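Local coordinates for putative methyltransferase from antibiotic biosynthesis pathway (Anabaena variabilis ATCC 29413, PDB 3EGE), which is a putative methyltransferase that probably transfers a methyl group from S-adenosylmethionine to a substrate not yet identified, at residues 192-197 / 244-249; 19-24 / 181-186; 83-88 / 111-116. All coordinates share one frame; numbering follows the deposited sequence.

Contact 1. Residues 192-197 / 244-249; sequences AWRRPE and HLQEID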
ATOM      1  N   ALA A 192       7.042  -0.186  10.928  1.00 64.84           N
ATOM      2  CA  ALA A 192       7.766   0.006  12.200  1.00 64.26           C
ATOM      3  C   ALA A 192       8.845  -1.109  12.436  1.00 64.26           C
ATOM      4  O   ALA A 192       9.176  -1.458  13.593  1.00 61.66           O
ATOM      5  CB  ALA A 192       6.798   0.107  13.361  1.00 64.37           C
ATOM      6  N   TRP A 193       9.428  -1.620  11.338  1.00 64.09           N
ATOM      7  CA  TRP A 193      10.496  -2.641  11.384  1.00 64.59           C
ATOM      8  C   TRP A 193      11.739  -2.288  12.217  1.00 63.87           C
ATOM      9  O   TRP A 193      12.451  -3.176  12.614  1.00 62.07           O
ATOM     10  CB  TRP A 193      10.975  -3.018   9.972  1.00 63.38           C
ATOM     11  CG  TRP A 193      11.612  -1.923   9.186  1.00 59.73           C
ATOM     12  CD1 TRP A 193      10.989  -1.069   8.329  1.00 60.70           C
ATOM     13  CD2 TRP A 193      13.001  -1.585   9.148  1.00 62.04           C
ATOM     14  NE1 TRP A 193      11.897  -0.233   7.742  1.00 61.28           N
ATOM     15  CE2 TRP A 193      13.145  -0.526   8.215  1.00 62.34           C
ATOM     16  CE3 TRP A 193      14.146  -2.091   9.778  1.00 59.23           C
ATOM     17  CZ2 TRP A 193      14.380   0.074   7.941  1.00 61.42           C
ATOM     18  CZ3 TRP A 193      15.391  -1.501   9.483  1.00 61.33           C
ATOM     19  CH2 TRP A 193      15.490  -0.430   8.586  1.00 59.71           C
ATOM     20  N   ARG A 194      12.032  -1.007  12.409  1.00 64.73           N
ATOM     21  CA  ARG A 194      13.175  -0.604  13.234  1.00 65.73           C
ATOM     22  C   ARG A 194      12.713   0.060  14.533  1.00 66.18           C
ATOM     23  O   ARG A 194      13.552   0.528  15.297  1.00 67.00           O
ATOM     24  CB  ARG A 194      14.110   0.317  12.435  1.00 65.59           C
ATOM     25  CG  ARG A 194      15.598  -0.012  12.651  1.00 63.60           C
ATOM     26  CD  ARG A 194      16.478   1.006  11.938  1.00 66.22           C
ATOM     27  NE  ARG A 194      16.548   2.240  12.721  1.00 67.99           N
ATOM     28  CZ  ARG A 194      17.333   3.282  12.468  1.00 66.18           C
ATOM     29  NH1 ARG A 194      18.129   3.313  11.404  1.00 70.16           N
ATOM     30  NH2 ARG A 194      17.304   4.331  13.296  1.00 70.34           N
ATOM     31  N   ARG A 195      11.402   0.038  14.794  1.00 66.24           N
ATOM     32  CA  ARG A 195      10.775   0.673  15.955  1.00 67.55           C
ATOM     33  C   ARG A 195       9.795  -0.327  16.596  1.00 67.96           C
ATOM     34  O   ARG A 195       8.584  -0.078  16.628  1.00 67.79           O
ATOM     35  CB  ARG A 195      10.046   1.933  15.488  1.00 67.02           C
ATOM     36  CG  ARG A 195      10.970   3.034  14.965  1.00 68.92           C
ATOM     37  CD  ARG A 195      10.197   4.160  14.285  1.00 68.40           C
ATOM     38  NE  ARG A 195       9.686   3.767  12.967  1.00 72.23           N
ATOM     39  CZ  ARG A 195       8.878   4.500  12.193  1.00 73.09           C
ATOM     40  NH1 ARG A 195       8.410   5.678  12.578  1.00 74.99           N
ATOM     41  NH2 ARG A 195       8.514   4.023  11.007  1.00 75.06           N
ATOM     42  N   PRO A 196      10.320  -1.451  17.134  1.00 67.86           N
ATOM     43  CA  PRO A 196       9.467  -2.541  17.630  1.00 67.89           C
ATOM     44  C   PRO A 196       8.401  -2.162  18.656  1.00 69.41           C
ATOM     45  O   PRO A 196       7.307  -2.770  18.671  1.00 69.79           O
ATOM     46  CB  PRO A 196      10.474  -3.530  18.237  1.00 67.03           C
ATOM     47  CG  PRO A 196      11.667  -2.725  18.518  1.00 67.91           C
ATOM     48  CD  PRO A 196      11.739  -1.757  17.378  1.00 68.01           C
ATOM     49  N   GLU A 197       8.744  -1.185  19.496  1.00 69.64           N
ATOM     50  CA  GLU A 197       7.864  -0.654  20.525  1.00 70.78           C
ATOM     51  C   GLU A 197       6.569  -0.043  19.983  1.00 70.58           C
ATOM     52  O   GLU A 197       5.546  -0.061  20.679  1.00 71.29           O
ATOM     53  CB  GLU A 197       8.623   0.316  21.464  1.00 72.34           C
ATOM     54  CG  GLU A 197       9.039   1.708  20.901  1.00 77.74           C
ATOM     55  CD  GLU A 197      10.091   1.704  19.788  1.00 82.37           C
ATOM     56  OE1 GLU A 197      10.873   0.723  19.682  1.00 81.89           O
ATOM     57  OE2 GLU A 197      10.128   2.708  19.032  1.00 85.15           O
ATOM     58  N   HIS A 244      21.055  -0.951  12.785  1.00 73.20           N
ATOM     59  CA  HIS A 244      22.100  -0.309  11.986  1.00 73.83           C
ATOM     60  C   HIS A 244      21.702  -0.080  10.533  1.00 72.94           C
ATOM     61  O   HIS A 244      22.388   0.669   9.847  1.00 73.75           O
ATOM     62  CB  HIS A 244      23.418  -1.100  12.039  1.00 76.02           C
ATOM     63  CG  HIS A 244      23.823  -1.507  13.422  1.00 81.90           C
ATOM     64  ND1 HIS A 244      23.983  -0.604  14.453  1.00 88.44           N
ATOM     65  CD2 HIS A 244      24.094  -2.725  13.943  1.00 86.29           C
ATOM     66  CE1 HIS A 244      24.331  -1.250  15.551  1.00 89.62           C
ATOM     67  NE2 HIS A 244      24.408  -2.539  15.268  1.00 91.64           N
ATOM     68  N   LEU A 245      20.627  -0.712  10.060  1.00 72.44           N
ATOM     69  CA  LEU A 245      20.154  -0.546   8.675  1.00 71.94           C
ATOM     70  C   LEU A 245      19.336   0.718   8.504  1.00 72.23           C
ATOM     71  O   LEU A 245      18.452   0.974   9.302  1.00 73.28           O
ATOM     72  CB  LEU A 245      19.266  -1.719   8.269  1.00 70.40           C
ATOM     73  CG  LEU A 245      19.856  -3.119   8.251  1.00 68.38           C
ATOM     74  CD1 LEU A 245      18.758  -4.101   7.839  1.00 63.28           C
ATOM     75  CD2 LEU A 245      21.064  -3.206   7.316  1.00 60.65           C
ATOM     76  N   GLN A 246      19.614   1.501   7.466  1.00 73.55           N
ATOM     77  CA  GLN A 246      18.796   2.700   7.165  1.00 74.39           C
ATOM     78  C   GLN A 246      17.535   2.339   6.371  1.00 73.72           C
ATOM     79  O   GLN A 246      16.552   3.089   6.420  1.00 71.75           O
ATOM     80  CB  GLN A 246      19.621   3.817   6.494  1.00 74.10           C
ATOM     81  CG  GLN A 246      20.871   4.254   7.304  1.00 76.60           C
ATOM     82  CD  GLN A 246      20.633   4.453   8.834  1.00 80.35           C
ATOM     83  OE1 GLN A 246      19.662   5.092   9.261  1.00 79.53           O
ATOM     84  NE2 GLN A 246      21.546   3.912   9.646  1.00 80.32           N
ATOM     85  N   GLU A 247      17.584   1.218   5.640  1.00 74.29           N
ATOM     86  CA  GLU A 247      16.431   0.679   4.916  1.00 75.56           C
ATOM     87  C   GLU A 247      16.487  -0.835   4.749  1.00 75.08           C
ATOM     88  O   GLU A 247      17.559  -1.436   4.809  1.00 75.97           O
ATOM     89  CB  GLU A 247      16.255   1.357   3.559  1.00 75.32           C
ATOM     90  CG  GLU A 247      17.394   1.154   2.580  1.00 77.03           C
ATOM     91  CD  GLU A 247      17.291   2.044   1.344  1.00 78.56           C
ATOM     92  OE1 GLU A 247      16.259   2.759   1.147  1.00 83.11           O
ATOM     93  OE2 GLU A 247      18.276   2.019   0.570  1.00 85.48           O
ATOM     94  N   ILE A 248      15.322  -1.424   4.506  1.00 74.94           N
ATOM     95  CA  ILE A 248      15.161  -2.878   4.390  1.00 75.22           C
ATOM     96  C   ILE A 248      14.137  -3.262   3.309  1.00 73.79           C
ATOM     97  O   ILE A 248      13.199  -2.511   3.049  1.00 73.45           O
ATOM     98  CB  ILE A 248      14.723  -3.479   5.771  1.00 74.98           C
ATOM     99  CG1 ILE A 248      15.050  -4.971   5.848  1.00 77.35           C
ATOM    100  CG2 ILE A 248      13.245  -3.201   6.068  1.00 71.72           C
ATOM    101  CD1 ILE A 248      14.823  -5.585   7.232  1.00 76.25           C
ATOM    102  N   ASP A 249      14.332  -4.433   2.699  1.00 72.54           N
ATOM    103  CA  ASP A 249      13.418  -4.945   1.699  1.00 72.10           C
ATOM    104  C   ASP A 249      12.453  -5.925   2.343  1.00 71.40           C
ATOM    105  O   ASP A 249      12.845  -7.018   2.703  1.00 70.94           O
ATOM    106  CB  ASP A 249      14.144  -5.637   0.530  1.00 71.50           C
ATOM    107  CG  ASP A 249      13.187  -5.994  -0.631  1.00 71.48           C
ATOM    108  OD1 ASP A 249      11.976  -5.702  -0.582  1.00 70.74           O
ATOM    109  OD2 ASP A 249      13.643  -6.566  -1.609  1.00 72.34           O
TER
HETATM  110  O   HOH W   1      19.224   6.606  11.700  1.00 82.91           O

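Contact 2. Residues 19-24 / 181-186; sequences DIRIVN and PHDLSD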
ATOM      1  N   ASP A  19       3.457   9.289   3.427  1.00 67.17           N
ATOM      2  CA  ASP A  19       4.865   9.647   3.499  1.00 66.66           C
ATOM      3  C   ASP A  19       5.282  10.259   2.179  1.00 66.17           C
ATOM      4  O   ASP A  19       4.960   9.706   1.121  1.00 65.76           O
ATOM      5  CB  ASP A  19       5.702   8.420   3.838  1.00 67.30           C
ATOM      6  CG  ASP A  19       7.108   8.787   4.235  1.00 69.01           C
ATOM      7  OD1 ASP A  19       7.908   9.110   3.339  1.00 67.39           O
ATOM      8  OD2 ASP A  19       7.388   8.750   5.452  1.00 70.04           O
ATOM      9  N   ILE A  20       6.015  11.381   2.258  1.00 66.13           N
ATOM     10  CA  ILE A  20       6.440  12.169   1.084  1.00 66.41           C
ATOM     11  C   ILE A  20       7.345  11.387   0.113  1.00 66.40           C
ATOM     12  O   ILE A  20       7.385  11.694  -1.079  1.00 66.67           O
ATOM     13  CB  ILE A  20       7.130  13.512   1.504  1.00 66.07           C
ATOM     14  CG1 ILE A  20       7.120  14.534   0.342  1.00 70.08           C
ATOM     15  CG2 ILE A  20       8.555  13.270   2.063  1.00 61.63           C
ATOM     16  CD1 ILE A  20       7.817  15.909   0.681  1.00 69.04           C
ATOM     17  N   ARG A  21       8.077  10.400   0.631  1.00 66.59           N
ATOM     18  CA  ARG A  21       8.926   9.535  -0.203  1.00 66.83           C
ATOM     19  C   ARG A  21       8.108   8.592  -1.071  1.00 66.34           C
ATOM     20  O   ARG A  21       8.490   8.310  -2.207  1.00 65.75           O
ATOM     21  CB  ARG A  21       9.934   8.787   0.648  1.00 66.89           C
ATOM     22  CG  ARG A  21      10.970   9.733   1.187  1.00 65.39           C
ATOM     23  CD  ARG A  21      11.719   9.165   2.309  1.00 61.78           C
ATOM     24  NE  ARG A  21      10.879   8.949   3.493  1.00 62.75           N
ATOM     25  CZ  ARG A  21      11.350   8.590   4.683  1.00 60.13           C
ATOM     26  NH1 ARG A  21      12.658   8.493   4.896  1.00 65.45           N
ATOM     27  NH2 ARG A  21      10.515   8.393   5.687  1.00 59.37           N
ATOM     28  N   ILE A  22       6.982   8.122  -0.535  1.00 67.14           N
ATOM     29  CA  ILE A  22       6.053   7.309  -1.309  1.00 67.20           C
ATOM     30  C   ILE A  22       5.386   8.213  -2.371  1.00 67.28           C
ATOM     31  O   ILE A  22       5.343   7.835  -3.543  1.00 67.84           O
ATOM     32  CB  ILE A  22       5.038   6.579  -0.428  1.00 67.39           C
ATOM     33  CG1 ILE A  22       5.786   5.618   0.518  1.00 68.77           C
ATOM     34  CG2 ILE A  22       4.046   5.810  -1.306  1.00 65.56           C
ATOM     35  CD1 ILE A  22       4.895   4.781   1.412  1.00 67.51           C
ATOM     36  N   VAL A  23       4.945   9.414  -1.975  1.00 66.39           N
ATOM     37  CA  VAL A  23       4.312  10.371  -2.912  1.00 66.60           C
ATOM     38  C   VAL A  23       5.269  10.746  -4.048  1.00 66.82           C
ATOM     39  O   VAL A  23       4.861  10.725  -5.202  1.00 68.22           O
ATOM     40  CB  VAL A  23       3.818  11.677  -2.201  1.00 66.70           C
ATOM     41  CG1 VAL A  23       3.258  12.669  -3.213  1.00 60.84           C
ATOM     42  CG2 VAL A  23       2.802  11.347  -1.103  1.00 65.01           C
ATOM     43  N   ASN A  24       6.516  11.094  -3.710  1.00 66.58           N
ATOM     44  CA  ASN A  24       7.556  11.413  -4.713  1.00 67.25           C
ATOM     45  C   ASN A  24       7.809  10.237  -5.684  1.00 66.80           C
ATOM     46  O   ASN A  24       7.971  10.452  -6.887  1.00 66.16           O
ATOM     47  CB  ASN A  24       8.889  11.836  -4.050  1.00 68.42           C
ATOM     48  CG  ASN A  24       8.807  13.178  -3.290  1.00 68.84           C
ATOM     49  OD1 ASN A  24       7.903  13.973  -3.482  1.00 73.95           O
ATOM     50  ND2 ASN A  24       9.765  13.403  -2.406  1.00 73.07           N
ATOM     51  N   PRO A 181      12.274   2.968   4.257  1.00 66.20           N
ATOM     52  CA  PRO A 181      13.116   3.705   5.210  1.00 65.57           C
ATOM     53  C   PRO A 181      12.718   3.347   6.638  1.00 65.36           C
ATOM     54  O   PRO A 181      11.632   2.835   6.861  1.00 65.48           O
ATOM     55  CB  PRO A 181      12.786   5.169   4.935  1.00 66.41           C
ATOM     56  CG  PRO A 181      12.048   5.188   3.613  1.00 66.52           C
ATOM     57  CD  PRO A 181      11.434   3.870   3.442  1.00 65.61           C
ATOM     58  N   HIS A 182      13.598   3.618   7.588  1.00 65.51           N
ATOM     59  CA  HIS A 182      13.341   3.305   8.995  1.00 64.95           C
ATOM     60  C   HIS A 182      12.358   4.256   9.681  1.00 64.96           C
ATOM     61  O   HIS A 182      11.844   3.898  10.730  1.00 65.05           O
ATOM     62  CB  HIS A 182      14.652   3.297   9.788  1.00 65.46           C
ATOM     63  CG  HIS A 182      15.243   4.661   9.989  1.00 68.58           C
ATOM     64  ND1 HIS A 182      15.033   5.397  11.136  1.00 67.41           N
ATOM     65  CD2 HIS A 182      15.990   5.438   9.171  1.00 65.04           C
ATOM     66  CE1 HIS A 182      15.649   6.559  11.023  1.00 65.54           C
ATOM     67  NE2 HIS A 182      16.229   6.611   9.837  1.00 64.13           N
ATOM     68  N   ASP A 183      12.093   5.436   9.087  1.00 65.91           N
ATOM     69  CA  ASP A 183      11.250   6.497   9.687  1.00 65.56           C
ATOM     70  C   ASP A 183      10.017   6.902   8.864  1.00 67.03           C
ATOM     71  O   ASP A 183       9.635   8.086   8.822  1.00 66.51           O
ATOM     72  CB  ASP A 183      12.121   7.716  10.061  1.00 64.67           C
ATOM     73  CG  ASP A 183      12.939   8.251   8.901  1.00 67.36           C
ATOM     74  OD1 ASP A 183      12.874   7.642   7.816  1.00 63.55           O
ATOM     75  OD2 ASP A 183      13.679   9.257   9.081  1.00 66.92           O
ATOM     76  N   LEU A 184       9.368   5.912   8.242  1.00 68.45           N
ATOM     77  CA  LEU A 184       8.126   6.152   7.485  1.00 69.06           C
ATOM     78  C   LEU A 184       6.999   6.656   8.402  1.00 68.05           C
ATOM     79  O   LEU A 184       6.784   6.126   9.498  1.00 67.61           O
ATOM     80  CB  LEU A 184       7.618   4.892   6.766  1.00 69.49           C
ATOM     81  CG  LEU A 184       8.316   4.410   5.510  1.00 73.51           C
ATOM     82  CD1 LEU A 184       7.814   3.010   5.160  1.00 76.13           C
ATOM     83  CD2 LEU A 184       8.083   5.385   4.334  1.00 71.03           C
ATOM     84  N   SER A 185       6.307   7.690   7.931  1.00 67.56           N
ATOM     85  CA  SER A 185       5.153   8.278   8.628  1.00 67.34           C
ATOM     86  C   SER A 185       3.903   7.386   8.496  1.00 67.13           C
ATOM     87  O   SER A 185       3.016   7.418   9.337  1.00 66.24           O
ATOM     88  CB  SER A 185       4.857   9.673   8.056  1.00 65.69           C
ATOM     89  OG  SER A 185       4.495   9.593   6.687  1.00 64.93           O
ATOM     90  N   ASP A 186       3.868   6.607   7.418  1.00 68.60           N
ATOM     91  CA  ASP A 186       2.761   5.740   7.055  1.00 69.96           C
ATOM     92  C   ASP A 186       2.994   4.385   7.721  1.00 69.99           C
ATOM     93  O   ASP A 186       3.777   3.560   7.232  1.00 69.77           O
ATOM     94  CB  ASP A 186       2.718   5.648   5.517  1.00 70.93           C
ATOM     95  CG  ASP A 186       1.438   5.045   4.978  1.00 70.52           C
ATOM     96  OD1 ASP A 186       0.536   4.626   5.721  1.00 70.29           O
ATOM     97  OD2 ASP A 186       1.351   4.992   3.749  1.00 69.22           O
TER

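Contact 3. Residues 83-88 / 111-116; sequences GYAENL and EKSFQE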
ATOM      1  N   GLY A  83     -17.503   2.548  -5.094  1.00 67.93           N
ATOM      2  CA  GLY A  83     -17.679   1.448  -6.036  1.00 68.16           C
ATOM      3  C   GLY A  83     -16.499   0.511  -5.962  1.00 68.14           C
ATOM      4  O   GLY A  83     -15.520   0.809  -5.282  1.00 67.75           O
ATOM      5  N   TYR A  84     -16.611  -0.612  -6.665  1.00 68.47           N
ATOM      6  CA  TYR A  84     -15.588  -1.639  -6.696  1.00 68.70           C
ATOM      7  C   TYR A  84     -14.675  -1.473  -7.904  1.00 67.72           C
ATOM      8  O   TYR A  84     -15.084  -0.978  -8.953  1.00 69.36           O
ATOM      9  CB  TYR A  84     -16.224  -3.022  -6.727  1.00 71.10           C
ATOM     10  CG  TYR A  84     -17.089  -3.362  -5.532  1.00 70.34           C
ATOM     11  CD1 TYR A  84     -16.513  -3.644  -4.291  1.00 72.57           C
ATOM     12  CD2 TYR A  84     -18.483  -3.462  -5.658  1.00 78.90           C
ATOM     13  CE1 TYR A  84     -17.294  -3.984  -3.179  1.00 76.37           C
ATOM     14  CE2 TYR A  84     -19.302  -3.808  -4.548  1.00 78.73           C
ATOM     15  CZ  TYR A  84     -18.690  -4.070  -3.316  1.00 80.85           C
ATOM     16  OH  TYR A  84     -19.474  -4.407  -2.236  1.00 82.27           O
ATOM     17  N   ALA A  85     -13.444  -1.930  -7.752  1.00 67.65           N
ATOM     18  CA  ALA A  85     -12.412  -1.859  -8.803  1.00 68.47           C
ATOM     19  C   ALA A  85     -12.792  -2.524 -10.131  1.00 68.39           C
ATOM     20  O   ALA A  85     -12.370  -2.048 -11.198  1.00 67.77           O
ATOM     21  CB  ALA A  85     -11.103  -2.419  -8.283  1.00 65.44           C
ATOM     22  N   GLU A  86     -13.602  -3.586 -10.052  1.00 69.38           N
ATOM     23  CA  GLU A  86     -14.036  -4.361 -11.235  1.00 70.94           C
ATOM     24  C   GLU A  86     -15.119  -3.720 -12.120  1.00 70.72           C
ATOM     25  O   GLU A  86     -15.443  -4.257 -13.200  1.00 70.43           O
ATOM     26  CB  GLU A  86     -14.478  -5.795 -10.851  1.00 72.43           C
ATOM     27  CG  GLU A  86     -15.751  -5.969  -9.976  1.00 78.50           C
ATOM     28  CD  GLU A  86     -15.522  -5.938  -8.452  1.00 87.89           C
ATOM     29  OE1 GLU A  86     -14.380  -5.623  -8.005  1.00 85.06           O
ATOM     30  OE2 GLU A  86     -16.507  -6.232  -7.706  1.00 85.54           O
ATOM     31  N   ASN A  87     -15.714  -2.632 -11.632  1.00 70.51           N
ATOM     32  CA  ASN A  87     -16.762  -1.917 -12.337  1.00 69.72           C
ATOM     33  C   ASN A  87     -16.727  -0.429 -11.956  1.00 68.77           C
ATOM     34  O   ASN A  87     -17.447   0.036 -11.053  1.00 69.66           O
ATOM     35  CB  ASN A  87     -18.111  -2.555 -12.033  1.00 69.88           C
ATOM     36  CG  ASN A  87     -19.259  -1.886 -12.783  1.00 76.89           C
ATOM     37  OD1 ASN A  87     -19.102  -1.396 -13.919  1.00 85.20           O
ATOM     38  ND2 ASN A  87     -20.429  -1.874 -12.158  1.00 82.69           N
ATOM     39  N   LEU A  88     -15.849   0.297 -12.647  1.00 66.58           N
ATOM     40  CA  LEU A  88     -15.663   1.718 -12.437  1.00 64.59           C
ATOM     41  C   LEU A  88     -16.736   2.486 -13.214  1.00 64.31           C
ATOM     42  O   LEU A  88     -16.992   2.178 -14.374  1.00 64.62           O
ATOM     43  CB  LEU A  88     -14.265   2.148 -12.875  1.00 63.49           C
ATOM     44  CG  LEU A  88     -13.068   1.419 -12.227  1.00 65.02           C
ATOM     45  CD1 LEU A  88     -11.722   1.827 -12.919  1.00 62.93           C
ATOM     46  CD2 LEU A  88     -12.981   1.647 -10.722  1.00 65.16           C
ATOM     47  N   GLU A 111      -8.118  -9.311 -12.622  1.00 71.91           N
ATOM     48  CA  GLU A 111      -7.983  -9.205 -14.068  1.00 72.96           C
ATOM     49  C   GLU A 111      -8.920  -8.145 -14.644  1.00 72.61           C
ATOM     50  O   GLU A 111      -8.475  -7.232 -15.330  1.00 72.61           O
ATOM     51  CB  GLU A 111      -8.177 -10.581 -14.708  1.00 74.04           C
ATOM     52  CG  GLU A 111      -7.969 -10.598 -16.230  1.00 81.51           C
ATOM     53  CD  GLU A 111      -7.183 -11.809 -16.748  1.00 89.27           C
ATOM     54  OE1 GLU A 111      -7.114 -12.846 -16.049  1.00 89.75           O
ATOM     55  OE2 GLU A 111      -6.612 -11.705 -17.867  1.00 94.69           O
ATOM     56  N   LYS A 112     -10.199  -8.247 -14.315  1.00 72.82           N
ATOM     57  CA  LYS A 112     -11.200  -7.257 -14.732  1.00 71.14           C
ATOM     58  C   LYS A 112     -10.855  -5.836 -14.198  1.00 69.95           C
ATOM     59  O   LYS A 112     -11.073  -4.849 -14.911  1.00 70.64           O
ATOM     60  CB  LYS A 112     -12.611  -7.706 -14.287  1.00 72.96           C
ATOM     61  CG  LYS A 112     -13.771  -6.776 -14.690  1.00 74.13           C
ATOM     62  CD  LYS A 112     -14.044  -6.756 -16.201  1.00 77.77           C
ATOM     63  CE  LYS A 112     -14.888  -5.547 -16.601  1.00 79.77           C
ATOM     64  NZ  LYS A 112     -16.115  -5.392 -15.751  1.00 86.23           N
ATOM     65  N   SER A 113     -10.330  -5.739 -12.970  1.00 67.64           N
ATOM     66  CA  SER A 113      -9.874  -4.450 -12.404  1.00 67.18           C
ATOM     67  C   SER A 113      -8.738  -3.838 -13.237  1.00 66.16           C
ATOM     68  O   SER A 113      -8.718  -2.620 -13.500  1.00 64.67           O
ATOM     69  CB  SER A 113      -9.451  -4.583 -10.943  1.00 67.32           C
ATOM     70  OG  SER A 113     -10.546  -5.043 -10.168  1.00 68.28           O
ATOM     71  N   PHE A 114      -7.823  -4.695 -13.688  1.00 66.14           N
ATOM     72  CA  PHE A 114      -6.747  -4.275 -14.581  1.00 65.41           C
ATOM     73  C   PHE A 114      -7.279  -3.793 -15.930  1.00 65.10           C
ATOM     74  O   PHE A 114      -6.883  -2.721 -16.387  1.00 64.21           O
ATOM     75  CB  PHE A 114      -5.696  -5.365 -14.754  1.00 64.92           C
ATOM     76  CG  PHE A 114      -4.808  -5.589 -13.557  1.00 63.58           C
ATOM     77  CD1 PHE A 114      -4.660  -4.652 -12.502  1.00 66.82           C
ATOM     78  CD2 PHE A 114      -3.971  -6.696 -13.565  1.00 63.45           C
ATOM     79  CE1 PHE A 114      -3.766  -4.882 -11.463  1.00 66.90           C
ATOM     80  CE2 PHE A 114      -3.067  -6.924 -12.540  1.00 63.55           C
ATOM     81  CZ  PHE A 114      -2.954  -6.021 -11.494  1.00 64.71           C
ATOM     82  N   GLN A 115      -8.196  -4.570 -16.520  1.00 65.46           N
ATOM     83  CA  GLN A 115      -8.893  -4.210 -17.773  1.00 65.53           C
ATOM     84  C   GLN A 115      -9.596  -2.864 -17.655  1.00 64.27           C
ATOM     85  O   GLN A 115      -9.543  -2.060 -18.595  1.00 64.54           O
ATOM     86  CB  GLN A 115      -9.915  -5.282 -18.161  1.00 66.30           C
ATOM     87  CG  GLN A 115      -9.297  -6.610 -18.535  1.00 66.36           C
ATOM     88  CD  GLN A 115     -10.276  -7.757 -18.573  1.00 66.57           C
ATOM     89  OE1 GLN A 115     -11.492  -7.564 -18.599  1.00 72.88           O
ATOM     90  NE2 GLN A 115      -9.745  -8.970 -18.590  1.00 66.33           N
ATOM     91  N   GLU A 116     -10.236  -2.641 -16.498  1.00 64.05           N
ATOM     92  CA  GLU A 116     -10.884  -1.358 -16.162  1.00 63.74           C
ATOM     93  C   GLU A 116      -9.906  -0.174 -16.113  1.00 63.12           C
ATOM     94  O   GLU A 116     -10.258   0.920 -16.551  1.00 64.13           O
ATOM     95  CB  GLU A 116     -11.661  -1.442 -14.818  1.00 64.67           C
ATOM     96  CG  GLU A 116     -13.016  -2.141 -14.843  1.00 62.19           C
ATOM     97  CD  GLU A 116     -14.041  -1.385 -15.659  1.00 64.67           C
ATOM     98  OE1 GLU A 116     -14.103  -1.572 -16.904  1.00 65.29           O
ATOM     99  OE2 GLU A 116     -14.799  -0.608 -15.054  1.00 61.03           O
TER
HETATM  100  O   HOH W   2      -9.917  -0.887 -11.720  1.00 52.90           O
HETATM  101  O   HOH W   3     -17.328  -0.406 -15.744  1.00 69.46           O

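Contact 1. Residues 192-197 / 244-249
The indole of Trp193 lies flat against Ile248, whose CG2 sits over the five-membered ring, 3.4 Å from its centroid and 11° off the ring normal, a CH-pi contact. Ile248 can do this because its CG1 is anti to the backbone N (chi1 -159°), which turns the CG2 branch to the ring. The opposite face carries CB of the next residue, Arg194, so the indole is held between two aliphatic groups. Its far rim runs up to the chain of 244-249: CH2 is 3.4 Å from Leu245 O and 4.0 Å from Leu245 CB, the two side chains meeting at about a right angle.

Arg194 reaches past the indole to the same carbonyl. NH1 gives a nearly straight bond (172°) of 3.2 Å to Leu245 O, which lies in the guanidinium plane, although the nitrogen stands above the carbonyl plane. NH1 also bonds weakly to Gln246 OE1, the amide standing almost perpendicular to the guanidinium, and a water donates to OE1 and accepts a weak bond from NH2. Trp193 NE1 bonds to Pro181 O and the ring touches Leu180, which puts the turn 192-195 against the end of strand 172-181, beside the short edge strand 247-248.

Contact 2. Residues 19-24 / 181-186
Arg21 lays one face of its guanidinium over the ring of Pro181, with CG above the centre of the group and CB 3.3 Å from NH1. The edge of the same group is taken up by two aspartates. Asp19, two residues earlier, is gripped side-on: NE bonds to OD1 at 3.0 Å and NH2 to OD2 at 3.2 Å, both nearly straight and on the syn sides of the carboxylate. Asp183 is met end-on, NH1 and NH2 converging on the single oxygen OD1, with NH1 the closer at 3.0 Å; the guanidinium and the Asp183 carboxylate planes are 62° apart, and both nitrogens come from the same face of the carboxylate.

Asp19 is also the N-cap of helix 20-30. Its CG is anti to the backbone N (chi1 -167°), a setting in which OD1 accepts from Arg21 N while OD2 takes Ser185 N on its anti lone pair, 2.9 Å away at 171°. Leu184 CD2 packs 3.5 Å from Asp19 CG, and Ser185 OG turns to Val17 O. Asp186 is held by Arg16 and Tyr48, and Tyr48 OH also bonds to Asp19 N.

Each oxygen of buried Asp19 therefore has two donors, and the salt-bridge network joins helix 20-30 to the loop after strand 172-181. With the helix start and Arg21 at hand, the negative charge of Asp19 is probably well stabilised, and one arginine between two aspartates should ease the repulsion between them.

Contact 3. Residues 83-88 / 111-116
Ala85 packs its methyl group against Ser113, CB 3.3 Å from OG, where the turn 84-87, in the loop after strand 78-81, comes up to helix 110-120 within the Rossmann-like methyltransferase domain. On this close side the CA atoms of Glu86 and Ser113 are 4.3 Å apart, and Ser113 OG is hydrogen-bonded to His109 O, just before the helix. A water donates to both Ala85 O and Ser113 O. Buried Glu116 folds across the turn. CG, anti to the carbonyl carbon (chi1 -77°), lies 3.6 Å from Glu86 O, and the bend at chi2 then carries the carboxylate to Leu88, where OE2 accepts from Leu88 N at 2.8 Å through its anti lone pair. Leu88 CD1 comes back the other way to lie 3.8 Å from Glu116 CB.

The outer side is looser and polar. Exposed Lys112 bends over the turn, and its NZ reaches Glu86 O at 2.9 Å, almost in line with the carbonyl bond. A second water lies near Asn87 OD1 and Glu116 OE2.

One carbonyl of the turn and the N-H just after it are thus met by helix side chains of opposite charge, Lys112 and Glu116. Arg119 pairs with Glu116 OE1, which probably favours the ionised carboxylate.

In the fold
Contacts 1 and 2 adjoin, their centres 13 Å apart, and both use the loop that follows strand 172-181: Arg195 NH2 probably bonds to Leu184 O. Contact 3 lies on the opposite side of the chain's centre, its centre 28 Å from that of contact 2 and 35 Å from that of contact 1. In sequence, 83-88 / 111-116 is nested within the loop closed by 19-24 / 181-186, and 192-197 / 244-249 follows both. Contact 3 joins parts of the Rossmann-like methyltransferase domain, beside strand 37-41. Contact 2 sets the loop after strand 172-181 on the start of helix 20-30; contact 1 brings its continuation to edge strand 247-248, across an intervening part that is mostly helix.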